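Local coordinates for malate dehydrogenase (Porphyromonas gingivalis, PDB 3FI9), which probably catalyses the reversible, NAD-dependent oxidation of malate to oxaloacetate, at residues C119-I125 with S145-L150; M247-A251 with T280-D284. All coordinates share one frame; numbering follows the deposited sequence.

Interaction 1. Residues C119-I125 with S145-L150; sequences CKHVIII and SQVTTL
V122, I123 and I124 run beside V147, T148 and T149 as neighbouring parallel strands, joined through helix 129-140 in a beta-alpha-beta crossover of the Rossmann-fold NAD domain. Backbone bonds zip the pair together: V122 N donates to Q146 O (2.8 Å), T148 N to V122 O, and I124 N to T148 O (3.0 Å), while the last, L150 N to I124 O, is weak. CA-H groups of H121, V147, I123 and T149 approach the same four carbonyl oxygens, giving each a second, weaker contact. Apolar contacts are modest. V122 and V147 meet on the side that also carries I124 and T149, next to helix 129-140; at the C-terminal end of the pairing, CG2 of I125, a predicted NAD-binding residue, lies 3.8 Å from L150 CB.

Polar side chains close the N-terminal end. Q146, extended beyond CG, reaches back so that NE2 bonds to K120 O from above the carbonyl plane, while its OE1 is held by K143. H121 swings its ring across to the second strand because chi1 (-157°) sets CG opposite the backbone N; one face receives Q146 O, and at the ring edge NE2 shares a nearly straight 2.9 Å hydrogen bond with T148 OG1.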
ATOM      1  N   CYS A 119      -7.125  -2.553 -26.264  1.00 23.93           N
ATOM      2  CA  CYS A 119      -6.541  -1.992 -25.024  1.00 24.22           C
ATOM      3  C   CYS A 119      -6.139  -0.544 -25.248  1.00 23.21           C
ATOM      4  O   CYS A 119      -5.668  -0.208 -26.332  1.00 24.47           O
ATOM      5  CB  CYS A 119      -5.281  -2.814 -24.644  1.00 24.93           C
ATOM      6  SG  CYS A 119      -4.799  -2.697 -22.859  1.00 33.33           S
ATOM      7  N   LYS A 120      -6.297   0.320 -24.244  1.00 20.27           N
ATOM      8  CA  LYS A 120      -5.953   1.725 -24.395  1.00 20.67           C
ATOM      9  C   LYS A 120      -4.474   1.991 -24.007  1.00 20.44           C
ATOM     10  O   LYS A 120      -3.783   2.744 -24.663  1.00 21.26           O
ATOM     11  CB  LYS A 120      -6.892   2.609 -23.559  1.00 20.88           C
ATOM     12  CG  LYS A 120      -8.349   2.755 -24.156  1.00 24.58           C
ATOM     13  CD  LYS A 120      -9.307   3.307 -23.107  1.00 28.15           C
ATOM     14  CE  LYS A 120     -10.127   4.469 -23.599  1.00 34.92           C
ATOM     15  NZ  LYS A 120     -11.426   4.035 -24.133  1.00 34.91           N
ATOM     16  N   HIS A 121      -4.027   1.410 -22.908  1.00 17.55           N
ATOM     17  CA  HIS A 121      -2.646   1.641 -22.443  1.00 16.99           C
ATOM     18  C   HIS A 121      -2.055   0.489 -21.684  1.00 15.70           C
ATOM     19  O   HIS A 121      -2.743  -0.177 -20.919  1.00 15.12           O
ATOM     20  CB  HIS A 121      -2.581   2.896 -21.541  1.00 15.80           C
ATOM     21  CG  HIS A 121      -1.219   3.508 -21.490  1.00 17.45           C
ATOM     22  ND1 HIS A 121      -0.792   4.411 -22.438  1.00 14.16           N
ATOM     23  CD2 HIS A 121      -0.172   3.319 -20.637  1.00 19.19           C
ATOM     24  CE1 HIS A 121       0.462   4.753 -22.179  1.00 18.59           C
ATOM     25  NE2 HIS A 121       0.868   4.090 -21.105  1.00 17.29           N
ATOM     26  N   VAL A 122      -0.743   0.289 -21.828  1.00 15.22           N
ATOM     27  CA  VAL A 122      -0.102  -0.821 -21.191  1.00 15.91           C
ATOM     28  C   VAL A 122       1.204  -0.297 -20.612  1.00 15.48           C
ATOM     29  O   VAL A 122       1.916   0.433 -21.294  1.00 14.56           O
ATOM     30  CB  VAL A 122       0.285  -1.933 -22.226  1.00 16.54           C
ATOM     31  CG1 VAL A 122       1.012  -3.061 -21.507  1.00 16.70           C
ATOM     32  CG2 VAL A 122      -0.957  -2.435 -22.919  1.00 16.60           C
ATOM     33  N   ILE A 123       1.483  -0.689 -19.375  1.00 15.58           N
ATOM     34  CA  ILE A 123       2.729  -0.324 -18.672  1.00 15.36           C
ATOM     35  C   ILE A 123       3.492  -1.560 -18.249  1.00 15.32           C
ATOM     36  O   ILE A 123       2.957  -2.465 -17.559  1.00 15.02           O
ATOM     37  CB  ILE A 123       2.432   0.585 -17.434  1.00 15.02           C
ATOM     38  CG1 ILE A 123       1.537   1.792 -17.857  1.00 14.48           C
ATOM     39  CG2 ILE A 123       3.775   0.984 -16.747  1.00 14.91           C
ATOM     40  CD1 ILE A 123       1.171   2.766 -16.696  1.00 18.43           C
ATOM     41  N   ILE A 124       4.773  -1.598 -18.633  1.00 16.32           N
ATOM     42  CA  ILE A 124       5.603  -2.739 -18.392  1.00 16.56           C
ATOM     43  C   ILE A 124       6.651  -2.311 -17.359  1.00 18.05           C
ATOM     44  O   ILE A 124       7.308  -1.282 -17.563  1.00 18.08           O
ATOM     45  CB  ILE A 124       6.305  -3.128 -19.691  1.00 16.63           C
ATOM     46  CG1 ILE A 124       5.288  -3.468 -20.814  1.00 17.09           C
ATOM     47  CG2 ILE A 124       7.270  -4.287 -19.416  1.00 18.04           C
ATOM     48  CD1 ILE A 124       4.392  -4.641 -20.445  1.00 20.49           C
ATOM     49  N   ILE A 125       6.817  -3.048 -16.261  1.00 17.84           N
ATOM     50  CA  ILE A 125       7.776  -2.559 -15.264  1.00 20.32           C
ATOM     51  C   ILE A 125       8.925  -3.520 -14.961  1.00 21.51           C
ATOM     52  O   ILE A 125       9.907  -3.135 -14.313  1.00 22.72           O
ATOM     53  CB  ILE A 125       7.093  -2.116 -13.944  1.00 20.46           C
ATOM     54  CG1 ILE A 125       6.875  -3.302 -12.999  1.00 22.60           C
ATOM     55  CG2 ILE A 125       5.829  -1.234 -14.257  1.00 20.61           C
ATOM     56  CD1 ILE A 125       6.839  -2.866 -11.532  1.00 24.26           C
ATOM     57  N   SER A 145       2.105   5.446 -28.730  1.00 19.97           N
ATOM     58  CA  SER A 145       1.528   6.214 -27.657  1.00 19.50           C
ATOM     59  C   SER A 145       0.825   5.366 -26.573  1.00 18.85           C
ATOM     60  O   SER A 145       0.438   5.879 -25.526  1.00 18.90           O
ATOM     61  CB  SER A 145       0.503   7.171 -28.237  1.00 21.71           C
ATOM     62  OG  SER A 145      -0.556   6.371 -28.741  1.00 23.72           O
ATOM     63  N   GLN A 146       0.691   4.066 -26.800  1.00 18.47           N
ATOM     64  CA  GLN A 146      -0.095   3.246 -25.898  1.00 17.87           C
ATOM     65  C   GLN A 146       0.729   2.419 -24.928  1.00 17.17           C
ATOM     66  O   GLN A 146       0.168   1.667 -24.140  1.00 18.78           O
ATOM     67  CB  GLN A 146      -0.998   2.319 -26.726  1.00 18.75           C
ATOM     68  CG  GLN A 146      -2.014   3.089 -27.654  1.00 16.94           C
ATOM     69  CD  GLN A 146      -2.893   2.128 -28.395  1.00 16.74           C
ATOM     70  OE1 GLN A 146      -2.544   1.694 -29.486  1.00 19.97           O
ATOM     71  NE2 GLN A 146      -4.018   1.722 -27.776  1.00 16.95           N
ATOM     72  N   VAL A 147       2.054   2.469 -25.027  1.00 16.99           N
ATOM     73  CA  VAL A 147       2.897   1.645 -24.141  1.00 16.90           C
ATOM     74  C   VAL A 147       3.970   2.472 -23.463  1.00 17.12           C
ATOM     75  O   VAL A 147       4.674   3.199 -24.144  1.00 18.92           O
ATOM     76  CB  VAL A 147       3.582   0.475 -24.904  1.00 16.20           C
ATOM     77  CG1 VAL A 147       4.450  -0.418 -23.947  1.00 19.19           C
ATOM     78  CG2 VAL A 147       2.521  -0.380 -25.603  1.00 17.04           C
ATOM     79  N   THR A 148       4.088   2.363 -22.133  1.00 17.06           N
ATOM     80  CA  THR A 148       5.160   3.030 -21.370  1.00 17.18           C
ATOM     81  C   THR A 148       5.821   2.037 -20.417  1.00 16.71           C
ATOM     82  O   THR A 148       5.298   0.943 -20.171  1.00 16.10           O
ATOM     83  CB  THR A 148       4.634   4.192 -20.508  1.00 16.85           C
ATOM     84  OG1 THR A 148       3.452   3.769 -19.801  1.00 17.70           O
ATOM     85  CG2 THR A 148       4.270   5.388 -21.397  1.00 19.67           C
ATOM     86  N   THR A 149       6.992   2.408 -19.894  1.00 15.56           N
ATOM     87  CA  THR A 149       7.614   1.648 -18.838  1.00 14.82           C
ATOM     88  C   THR A 149       7.860   2.552 -17.628  1.00 14.75           C
ATOM     89  O   THR A 149       8.004   3.747 -17.773  1.00 13.85           O
ATOM     90  CB  THR A 149       8.994   1.048 -19.284  1.00 15.93           C
ATOM     91  OG1 THR A 149       9.891   2.109 -19.643  1.00 18.28           O
ATOM     92  CG2 THR A 149       8.815   0.168 -20.564  1.00 17.89           C
ATOM     93  N   LEU A 150       7.879   1.960 -16.437  1.00 15.70           N
ATOM     94  CA  LEU A 150       8.328   2.633 -15.228  1.00 15.44           C
ATOM     95  C   LEU A 150       9.812   3.020 -15.389  1.00 16.09           C
ATOM     96  O   LEU A 150      10.669   2.146 -15.593  1.00 18.08           O
ATOM     97  CB  LEU A 150       8.226   1.661 -14.047  1.00 15.86           C
ATOM     98  CG  LEU A 150       8.880   2.151 -12.761  1.00 15.05           C
ATOM     99  CD1 LEU A 150       8.091   3.399 -12.295  1.00 14.68           C
ATOM    100  CD2 LEU A 150       8.954   1.034 -11.668  1.00 15.72           C
TER

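Interaction 2. Residues M247-A251 with T280-D284; sequences MIRAA and TITKD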
ATOM      1  N   MET A 247       1.154   6.234 -12.842  1.00 13.00           N
ATOM      2  CA  MET A 247       1.204   6.296 -14.337  1.00 13.62           C
ATOM      3  C   MET A 247      -0.116   5.841 -14.987  1.00 14.32           C
ATOM      4  O   MET A 247      -0.620   6.542 -15.906  1.00 14.73           O
ATOM      5  CB  MET A 247       2.376   5.476 -14.933  1.00 13.42           C
ATOM      6  CG  MET A 247       3.762   5.859 -14.345  1.00 13.59           C
ATOM      7  SD  MET A 247       5.066   4.770 -14.949  1.00  6.06           S
ATOM      8  CE  MET A 247       4.971   4.971 -16.695  1.00  9.48           C
ATOM      9  N   ILE A 248      -0.638   4.674 -14.594  1.00 14.13           N
ATOM     10  CA  ILE A 248      -1.879   4.185 -15.230  1.00 15.96           C
ATOM     11  C   ILE A 248      -3.081   5.120 -14.885  1.00 16.65           C
ATOM     12  O   ILE A 248      -3.977   5.371 -15.702  1.00 17.63           O
ATOM     13  CB  ILE A 248      -2.186   2.697 -14.890  1.00 16.47           C
ATOM     14  CG1 ILE A 248      -3.018   2.077 -16.023  1.00 16.21           C
ATOM     15  CG2 ILE A 248      -2.875   2.527 -13.479  1.00 13.65           C
ATOM     16  CD1 ILE A 248      -2.247   1.932 -17.347  1.00 17.58           C
ATOM     17  N   ARG A 249      -3.083   5.677 -13.688  1.00 17.57           N
ATOM     18  CA  ARG A 249      -4.082   6.712 -13.404  1.00 18.37           C
ATOM     19  C   ARG A 249      -4.071   7.868 -14.430  1.00 19.24           C
ATOM     20  O   ARG A 249      -5.128   8.308 -14.882  1.00 19.59           O
ATOM     21  CB  ARG A 249      -3.953   7.261 -11.999  1.00 17.65           C
ATOM     22  CG  ARG A 249      -4.895   8.458 -11.774  1.00 19.54           C
ATOM     23  CD  ARG A 249      -4.953   8.796 -10.314  1.00 19.04           C
ATOM     24  NE  ARG A 249      -3.708   9.389  -9.842  1.00 21.41           N
ATOM     25  CZ  ARG A 249      -3.506   9.738  -8.566  1.00 26.12           C
ATOM     26  NH1 ARG A 249      -4.481   9.587  -7.670  1.00 23.50           N
ATOM     27  NH2 ARG A 249      -2.358  10.277  -8.188  1.00 22.29           N
ATOM     28  N   ALA A 250      -2.887   8.354 -14.804  1.00 18.75           N
ATOM     29  CA  ALA A 250      -2.765   9.417 -15.805  1.00 19.15           C
ATOM     30  C   ALA A 250      -3.295   8.964 -17.155  1.00 18.59           C
ATOM     31  O   ALA A 250      -3.998   9.698 -17.837  1.00 19.43           O
ATOM     32  CB  ALA A 250      -1.276   9.849 -15.934  1.00 19.00           C
ATOM     33  N   ALA A 251      -2.933   7.753 -17.554  1.00 18.83           N
ATOM     34  CA  ALA A 251      -3.410   7.201 -18.826  1.00 19.51           C
ATOM     35  C   ALA A 251      -4.923   7.026 -18.840  1.00 20.41           C
ATOM     36  O   ALA A 251      -5.505   6.962 -19.909  1.00 20.13           O
ATOM     37  CB  ALA A 251      -2.752   5.875 -19.127  1.00 18.50           C
ATOM     38  N   THR A 280       4.655  13.176 -21.127  1.00 24.44           N
ATOM     39  CA  THR A 280       3.397  13.404 -20.444  1.00 25.03           C
ATOM     40  C   THR A 280       2.452  12.297 -20.884  1.00 23.43           C
ATOM     41  O   THR A 280       2.356  11.959 -22.040  1.00 22.98           O
ATOM     42  CB  THR A 280       2.786  14.847 -20.591  1.00 26.37           C
ATOM     43  OG1 THR A 280       1.572  14.839 -21.365  1.00 32.72           O
ATOM     44  CG2 THR A 280       3.777  15.810 -21.196  1.00 26.82           C
ATOM     45  N   ILE A 281       1.816  11.701 -19.899  1.00 22.44           N
ATOM     46  CA  ILE A 281       0.884  10.637 -20.110  1.00 20.84           C
ATOM     47  C   ILE A 281      -0.476  11.228 -19.810  1.00 21.99           C
ATOM     48  O   ILE A 281      -0.685  11.834 -18.761  1.00 23.22           O
ATOM     49  CB  ILE A 281       1.184   9.535 -19.110  1.00 20.95           C
ATOM     50  CG1 ILE A 281       2.628   9.035 -19.306  1.00 18.06           C
ATOM     51  CG2 ILE A 281       0.161   8.443 -19.209  1.00 18.09           C
ATOM     52  CD1 ILE A 281       2.977   7.907 -18.344  1.00 19.01           C
ATOM     53  N   THR A 282      -1.386  11.148 -20.771  1.00 22.76           N
ATOM     54  CA  THR A 282      -2.741  11.639 -20.543  1.00 23.25           C
ATOM     55  C   THR A 282      -3.719  10.573 -21.066  1.00 23.74           C
ATOM     56  O   THR A 282      -3.308   9.474 -21.453  1.00 23.09           O
ATOM     57  CB  THR A 282      -2.988  12.954 -21.299  1.00 23.35           C
ATOM     58  OG1 THR A 282      -3.048  12.660 -22.685  1.00 22.60           O
ATOM     59  CG2 THR A 282      -1.831  13.944 -21.076  1.00 24.43           C
ATOM     60  N   LYS A 283      -5.013  10.887 -21.092  1.00 25.28           N
ATOM     61  CA  LYS A 283      -5.993   9.997 -21.696  1.00 27.47           C
ATOM     62  C   LYS A 283      -5.646   9.675 -23.140  1.00 28.25           C
ATOM     63  O   LYS A 283      -6.127   8.684 -23.697  1.00 28.80           O
ATOM     64  CB  LYS A 283      -7.384  10.639 -21.652  1.00 28.13           C
ATOM     65  CG  LYS A 283      -7.529  11.845 -22.585  1.00 30.83           C
ATOM     66  CD  LYS A 283      -8.799  12.653 -22.248  1.00 35.09           C
ATOM     67  CE  LYS A 283      -8.869  13.936 -23.097  1.00 35.98           C
ATOM     68  NZ  LYS A 283      -9.624  15.006 -22.384  1.00 40.47           N
ATOM     69  N   ASP A 284      -4.836  10.521 -23.764  1.00 27.71           N
ATOM     70  CA  ASP A 284      -4.428  10.265 -25.139  1.00 28.91           C
ATOM     71  C   ASP A 284      -3.146   9.483 -25.257  1.00 27.64           C
ATOM     72  O   ASP A 284      -2.596   9.376 -26.347  1.00 28.82           O
ATOM     73  CB  ASP A 284      -4.299  11.573 -25.915  1.00 29.15           C
ATOM     74  CG  ASP A 284      -5.629  12.292 -26.032  1.00 32.00           C
ATOM     75  OD1 ASP A 284      -6.619  11.634 -26.405  1.00 34.64           O
ATOM     76  OD2 ASP A 284      -5.679  13.489 -25.712  1.00 35.65           O
TER
HETATM   77  O   HOH W   1      -4.523   6.312 -22.382  1.00 27.94           O
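I281 packs against the last turn of helix 238-251, where M247, A250 and A251 receive its two branches separately. This is helix-on-strand packing within the C-terminal domain, the strand segment running at 56° to the helix segment. The apolar part of the contact depends on how I281 is turned. Its CG2 lies opposite the backbone N across the CA-CB bond and meets the helix directly, 3.8 Å from A250 CB and 3.9 Å from A251 CB, and closer still to A251 N. CG1 carries the other branch along the helix, where CD1 meets M247 CE at 3.9 Å. The methionine presents this methyl because its chain bends at the last torsion (chi3 58°). The backbones come close at the helix end, with the CA atoms of A251 and K283 4.8 Å apart.

No direct hydrogen bond joins the segments. The polar contribution comes from CA-H groups facing carbonyls: A251 CA approaches T282 O, and K283 CA points almost straight at A251 O from 3.6 Å. A water donates to A251 O (2.7 Å) and, weakly, to K283 O. Where the strand turns, T282 OG1 accepts from D284 N in an ST turn.

Strand 261-267 adjoins the contact through A261, which touches both M247 and I281, while strand 121-124 packs against the helix through H121 and I123.

Overall arrangement
The two contacts illustrate how a Rossmann domain and a C-terminal domain are built against each other. Interaction 1 comes first along the chain and pairs two central strands of the large sheet; interaction 2 follows, with both segments in the C-terminal domain. Their centres lie 9 Å apart, and helix 238-251 links them: it receives strand 279-282 in interaction 2, while M247 and I248 also pack on I123, whose CD1 is 3.4 Å from I248 N. M247 CE likewise reaches T149 O at 3.4 Å. Strand 261-267, which continues the large sheet beyond 147-150, adds a second connection. The two domains thus meet in continuous packing, close to the predicted NAD-binding residue I125.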